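Local coordinates for protein gamma-glutamyl phosphate reductase (Thermotoga maritima, PDB 1O20) that probably catalyses the NADPH-dependent reduction of L-glutamyl phosphate to glutamate semialdehyde, the second step of proline biosynthesis from glutamate, at residues Pro103-Asp109 and Arg121-Pro125; Leu146-Asn152 and Leu409-Thr413. One frame throughout, in Å; residues are numbered along the deposited sequence.

Interaction 1: Pro103-Asp109 and Arg121-Pro125; sequences PVGEVID and RVRVP
The guanidinium of Arg123 has Ile108 CG1 over one face, 3.5 Å above the plane and displaced from its middle, while Glu106 OE1 sits at its edge. That carboxylate oxygen takes the NE proton on its anti lone pair, with the two planes turned 63° apart. Arg121 meets Asp109 differently, side-on and with the planes only 25° apart: NE reaches Asp109 OD1 at 2.9 Å and NH2 reaches Asp109 OD2 at 2.8 Å, each on a syn lone pair. A bend at chi3 (-90°) swings the Arg121 guanidinium alongside the carboxylate. An alanine in place of Arg121 removes both nitrogens, and the Asp109 carboxylate would probably lose its charge mate and be freer to turn. Asp109 and Arg121 join the two strands of a beta hairpin, 107-112 and 118-125, and Glu106 reaches Arg123 from the turn just before the first strand. Strand 413-420 completes a three-stranded antiparallel sheet, probably the counterpart of the oligomerisation arm of aldehyde dehydrogenases. Val107 faces Val122 as a non-hydrogen-bonded pair. In the type II turn from Pro103 to Glu106, Gly105 has the positive phi that calls for glycine; Gly105 N bonds Arg123 O at 2.8 Å. Nearby, Val104 CG2 packs on Pro125 CG at 4.0 Å.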
loop_
_atom_site.group_PDB
_atom_site.type_symbol
_atom_site.label_atom_id
_atom_site.label_comp_id
_atom_site.label_asym_id
_atom_site.label_seq_id
_atom_site.Cartn_x
_atom_site.Cartn_y
_atom_site.Cartn_z
ATOM N N PRO A 103 -13.124 2.833 -12.886
ATOM C CA PRO A 103 -13.598 1.440 -12.843
ATOM C C PRO A 103 -15.119 1.356 -12.651
ATOM O O PRO A 103 -15.719 0.320 -12.931
ATOM C CB PRO A 103 -12.865 0.846 -11.627
ATOM C CG PRO A 103 -12.747 2.006 -10.657
ATOM C CD PRO A 103 -12.484 3.220 -11.603
ATOM N N VAL A 104 -15.739 2.426 -12.200
ATOM C CA VAL A 104 -17.158 2.420 -11.924
ATOM C C VAL A 104 -17.981 2.220 -13.212
ATOM O O VAL A 104 -17.774 2.927 -14.191
ATOM C CB VAL A 104 -17.636 3.713 -11.211
ATOM C CG1 VAL A 104 -19.184 3.704 -11.034
ATOM C CG2 VAL A 104 -16.968 3.860 -9.823
ATOM N N GLY A 105 -18.950 1.302 -13.163
ATOM C CA GLY A 105 -19.716 0.934 -14.332
ATOM C C GLY A 105 -19.090 -0.092 -15.268
ATOM O O GLY A 105 -19.777 -0.479 -16.209
ATOM N N GLU A 106 -17.830 -0.509 -15.079
ATOM C CA GLU A 106 -17.236 -1.526 -15.952
ATOM C C GLU A 106 -18.011 -2.834 -15.789
ATOM O O GLU A 106 -18.365 -3.229 -14.668
ATOM C CB GLU A 106 -15.769 -1.840 -15.620
ATOM C CG GLU A 106 -14.831 -0.691 -15.923
ATOM C CD GLU A 106 -13.365 -1.016 -15.688
ATOM O OE1 GLU A 106 -13.010 -1.971 -14.938
ATOM O OE2 GLU A 106 -12.561 -0.266 -16.265
ATOM N N VAL A 107 -18.236 -3.515 -16.893
ATOM C CA VAL A 107 -18.820 -4.836 -16.811
ATOM C C VAL A 107 -17.688 -5.830 -16.602
ATOM O O VAL A 107 -16.748 -5.903 -17.410
ATOM C CB VAL A 107 -19.629 -5.177 -18.069
ATOM C CG1 VAL A 107 -19.998 -6.634 -18.105
ATOM C CG2 VAL A 107 -20.861 -4.323 -18.095
ATOM N N ILE A 108 -17.779 -6.595 -15.522
ATOM C CA ILE A 108 -16.838 -7.711 -15.315
ATOM C C ILE A 108 -17.149 -8.802 -16.342
ATOM O O ILE A 108 -16.268 -9.294 -17.042
ATOM C CB ILE A 108 -16.909 -8.235 -13.874
ATOM C CG1 ILE A 108 -16.397 -7.160 -12.916
ATOM C CG2 ILE A 108 -16.060 -9.528 -13.655
ATOM C CD1 ILE A 108 -16.915 -7.319 -11.505
ATOM N N ASP A 109 -18.411 -9.194 -16.395
ATOM C CA ASP A 109 -18.851 -10.101 -17.418
ATOM C C ASP A 109 -20.339 -9.968 -17.577
ATOM O O ASP A 109 -21.011 -9.344 -16.760
ATOM C CB ASP A 109 -18.430 -11.562 -17.093
ATOM C CG ASP A 109 -18.759 -11.976 -15.674
ATOM O OD1 ASP A 109 -19.526 -11.286 -14.948
ATOM O OD2 ASP A 109 -18.265 -13.003 -15.190
ATOM N N ARG A 121 -22.423 -8.522 -14.347
ATOM C CA ARG A 121 -21.808 -8.090 -13.135
ATOM C C ARG A 121 -21.143 -6.799 -13.474
ATOM O O ARG A 121 -20.324 -6.747 -14.414
ATOM C CB ARG A 121 -20.755 -9.084 -12.676
ATOM C CG ARG A 121 -21.292 -10.201 -11.929
ATOM C CD ARG A 121 -20.200 -10.975 -11.242
ATOM N NE ARG A 121 -19.729 -12.018 -12.110
ATOM C CZ ARG A 121 -19.109 -13.111 -11.710
ATOM N NH1 ARG A 121 -18.855 -13.323 -10.420
ATOM N NH2 ARG A 121 -18.728 -13.997 -12.624
ATOM N N VAL A 122 -21.480 -5.776 -12.699
ATOM C CA VAL A 122 -21.087 -4.403 -12.978
ATOM C C VAL A 122 -20.447 -3.802 -11.700
ATOM O O VAL A 122 -21.002 -3.913 -10.618
ATOM C CB VAL A 122 -22.315 -3.550 -13.362
ATOM C CG1 VAL A 122 -21.872 -2.159 -13.758
ATOM C CG2 VAL A 122 -23.184 -4.224 -14.505
ATOM N N ARG A 123 -19.309 -3.147 -11.860
ATOM C CA ARG A 123 -18.568 -2.524 -10.773
ATOM C C ARG A 123 -19.244 -1.253 -10.287
ATOM O O ARG A 123 -19.682 -0.421 -11.098
ATOM C CB ARG A 123 -17.159 -2.114 -11.246
ATOM C CG ARG A 123 -16.255 -3.275 -11.637
ATOM C CD ARG A 123 -14.739 -2.916 -11.689
ATOM N NE ARG A 123 -14.007 -3.827 -12.568
ATOM C CZ ARG A 123 -13.616 -5.053 -12.233
ATOM N NH1 ARG A 123 -13.798 -5.489 -11.016
ATOM N NH2 ARG A 123 -12.976 -5.832 -13.122
ATOM N N VAL A 124 -19.312 -1.129 -8.973
ATOM C CA VAL A 124 -19.858 0.017 -8.264
ATOM C C VAL A 124 -18.912 0.366 -7.104
ATOM O O VAL A 124 -18.117 -0.449 -6.676
ATOM C CB VAL A 124 -21.306 -0.274 -7.729
ATOM C CG1 VAL A 124 -22.245 -0.648 -8.913
ATOM C CG2 VAL A 124 -21.314 -1.378 -6.728
ATOM N N PRO A 125 -18.978 1.590 -6.621
ATOM C CA PRO A 125 -18.143 2.003 -5.487
ATOM C C PRO A 125 -18.362 1.165 -4.262
ATOM O O PRO A 125 -19.470 0.693 -3.987
ATOM C CB PRO A 125 -18.576 3.468 -5.238
ATOM C CG PRO A 125 -19.228 3.896 -6.505
ATOM C CD PRO A 125 -19.819 2.680 -7.119
#

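Interaction 2: Leu146-Asn152 and Leu409-Thr413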
loop_
_atom_site.group_PDB
_atom_site.type_symbol
_atom_site.label_atom_id
_atom_site.label_comp_id
_atom_site.label_asym_id
_atom_site.label_seq_id
_atom_site.Cartn_x
_atom_site.Cartn_y
_atom_site.Cartn_z
ATOM N N LEU A 146 -7.954 9.120 -4.928
ATOM C CA LEU A 146 -8.267 7.773 -5.312
ATOM C C LEU A 146 -9.704 7.412 -4.927
ATOM O O LEU A 146 -10.406 6.761 -5.698
ATOM C CB LEU A 146 -7.297 6.810 -4.685
ATOM C CG LEU A 146 -5.969 6.705 -5.424
ATOM C CD1 LEU A 146 -4.953 5.968 -4.579
ATOM C CD2 LEU A 146 -6.116 5.979 -6.772
ATOM N N ALA A 147 -10.131 7.818 -3.723
ATOM C CA ALA A 147 -11.484 7.564 -3.286
ATOM C C ALA A 147 -12.505 8.283 -4.181
ATOM O O ALA A 147 -13.471 7.686 -4.650
ATOM C CB ALA A 147 -11.664 7.986 -1.847
ATOM N N LEU A 148 -12.320 9.571 -4.379
ATOM C CA LEU A 148 -13.282 10.337 -5.136
ATOM C C LEU A 148 -13.427 9.777 -6.568
ATOM O O LEU A 148 -14.547 9.659 -7.061
ATOM C CB LEU A 148 -12.884 11.822 -5.183
ATOM C CG LEU A 148 -12.931 12.647 -3.877
ATOM C CD1 LEU A 148 -12.621 14.107 -4.161
ATOM C CD2 LEU A 148 -14.223 12.489 -3.154
ATOM N N LYS A 149 -12.298 9.433 -7.200
ATOM C CA LYS A 149 -12.295 8.977 -8.574
ATOM C C LYS A 149 -13.113 7.717 -8.694
ATOM O O LYS A 149 -13.802 7.510 -9.708
ATOM C CB LYS A 149 -10.908 8.668 -9.041
ATOM C CG LYS A 149 -10.810 8.095 -10.467
ATOM C CD LYS A 149 -10.861 9.172 -11.527
ATOM C CE LYS A 149 -10.859 8.581 -12.964
ATOM N NZ LYS A 149 -10.142 9.446 -13.927
ATOM N N SER A 150 -12.998 6.862 -7.684
ATOM C CA SER A 150 -13.708 5.599 -7.662
ATOM C C SER A 150 -15.119 5.703 -7.098
ATOM O O SER A 150 -15.776 4.688 -6.876
ATOM C CB SER A 150 -12.881 4.508 -6.969
ATOM O OG SER A 150 -12.504 4.855 -5.670
ATOM N N GLY A 151 -15.621 6.921 -6.891
ATOM C CA GLY A 151 -16.964 7.097 -6.409
ATOM C C GLY A 151 -17.183 6.867 -4.927
ATOM O O GLY A 151 -18.331 6.710 -4.470
ATOM N N ASN A 152 -16.110 6.880 -4.158
ATOM C CA ASN A 152 -16.192 6.732 -2.711
ATOM C C ASN A 152 -15.962 8.026 -1.909
ATOM O O ASN A 152 -15.059 8.780 -2.194
ATOM C CB ASN A 152 -15.152 5.681 -2.293
ATOM C CG ASN A 152 -15.337 4.356 -3.017
ATOM O OD1 ASN A 152 -16.401 3.749 -2.932
ATOM N ND2 ASN A 152 -14.353 3.948 -3.764
ATOM N N LEU A 409 -7.614 1.978 -7.958
ATOM C CA LEU A 409 -8.986 2.392 -8.170
ATOM C C LEU A 409 -9.949 1.194 -8.210
ATOM O O LEU A 409 -11.012 1.222 -7.568
ATOM C CB LEU A 409 -9.107 3.147 -9.477
ATOM C CG LEU A 409 -8.572 4.546 -9.560
ATOM C CD1 LEU A 409 -8.826 5.032 -10.983
ATOM C CD2 LEU A 409 -9.230 5.454 -8.571
ATOM N N ARG A 410 -9.598 0.159 -8.968
ATOM C CA ARG A 410 -10.496 -1.015 -9.088
ATOM C C ARG A 410 -10.712 -1.721 -7.762
ATOM O O ARG A 410 -11.808 -2.273 -7.494
ATOM C CB ARG A 410 -9.951 -2.038 -10.093
ATOM C CG ARG A 410 -10.931 -3.196 -10.405
ATOM C CD ARG A 410 -10.444 -4.036 -11.580
ATOM N NE ARG A 410 -10.369 -3.213 -12.786
ATOM C CZ ARG A 410 -9.738 -3.563 -13.907
ATOM N NH1 ARG A 410 -9.158 -4.752 -14.014
ATOM N NH2 ARG A 410 -9.727 -2.725 -14.955
ATOM N N GLU A 411 -9.685 -1.695 -6.916
ATOM C CA GLU A 411 -9.748 -2.397 -5.618
ATOM C C GLU A 411 -10.655 -1.654 -4.645
ATOM O O GLU A 411 -11.059 -2.203 -3.630
ATOM C CB GLU A 411 -8.332 -2.584 -5.039
ATOM C CG GLU A 411 -7.442 -3.552 -5.828
ATOM C CD GLU A 411 -7.141 -3.113 -7.256
ATOM O OE1 GLU A 411 -6.831 -1.910 -7.457
ATOM O OE2 GLU A 411 -7.223 -3.960 -8.188
ATOM N N LEU A 412 -10.995 -0.400 -4.964
ATOM C CA LEU A 412 -11.919 0.395 -4.164
ATOM C C LEU A 412 -13.363 0.299 -4.746
ATOM O O LEU A 412 -14.181 1.223 -4.579
ATOM C CB LEU A 412 -11.463 1.859 -4.139
ATOM C CG LEU A 412 -10.092 2.100 -3.487
ATOM C CD1 LEU A 412 -9.761 3.586 -3.401
ATOM C CD2 LEU A 412 -9.995 1.424 -2.118
ATOM N N THR A 413 -13.630 -0.777 -5.475
ATOM C CA THR A 413 -14.974 -1.070 -6.006
ATOM C C THR A 413 -15.376 -2.460 -5.583
ATOM O O THR A 413 -14.525 -3.305 -5.290
ATOM C CB THR A 413 -15.107 -0.956 -7.573
ATOM O OG1 THR A 413 -14.257 -1.891 -8.265
ATOM C CG2 THR A 413 -14.722 0.412 -8.078
#
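One side-chain amide makes the sole hydrogen bond between these two segments: Asn152 ND2 gives a proton to the backbone oxygen Leu412 O at 2.8 Å, lying in the carbonyl plane on a lone pair, with an N-H...O angle of 152°. The oxygen of the same amide is taken up elsewhere, by Gly127 N, so both ends of this buried group have partners and its rotation should be well fixed. ND2 also lies beside Ser150 OG, in a weak bond. Ser150 itself turns its hydroxyl back over the end of the helix, OG between the backbone N and the carbonyl carbon (chi1 56°), near Leu146 O and Ala147 O, and presents OG to Leu412 CB at 3.5 Å.

Helix 138-149 ends here in a Schellman motif: Asn152 N bonds Ala147 O and Gly151 N bonds Leu148 O, with Gly151 at positive phi as the C-prime residue. This termination brings Asn152 round to the short 3-10 turn that precedes strand 413-420, joining a helix from the first part of the aldehyde dehydrogenase-like chain to a connection near its C-terminal end.

Beside this bond the contact is mostly leucine packing. Leu409 CD2 sits against Leu146 CD2 and Lys149 CG, three residues apart on the helix, and against Leu146 O at 3.4 Å, while Leu409 CD1 adds a second touch on Lys149 CG. Lys149 offers only the base of its chain: the bend at chi2 (82°) carries the rest away, and NZ is held by Leu100 O, Val97 O and Asn39 OD1. Leu412 CD1 lies over Ser150 OG (3.8 Å) and Leu146 O, with Leu146 CB a little farther off. Within the turn, Thr413 OG1 and Thr413 N both donate to Arg410 O, tying the start of the strand to the 3-10 residues.

Both segments of interaction 1 precede those of interaction 2 in the chain; the centres of the two contacts are about 12 Å apart. Interaction 1 is at the surface, interaction 2 buried. Strand 413-420 connects them: Thr413, at the end of segment 409-413, begins the strand that pairs with 118-125, so the turn packed on helix 138-149 runs straight into the hairpin's sheet. The two also touch directly, with Pro125 CB against Asn152 OD1 and Val104 CG2 against Ser150 O, and Glu106 has a long, weak ion pair with Arg410. Together they root the three-stranded sheet, probably the arm that aldehyde dehydrogenases use in oligomerisation, against the body of the protein.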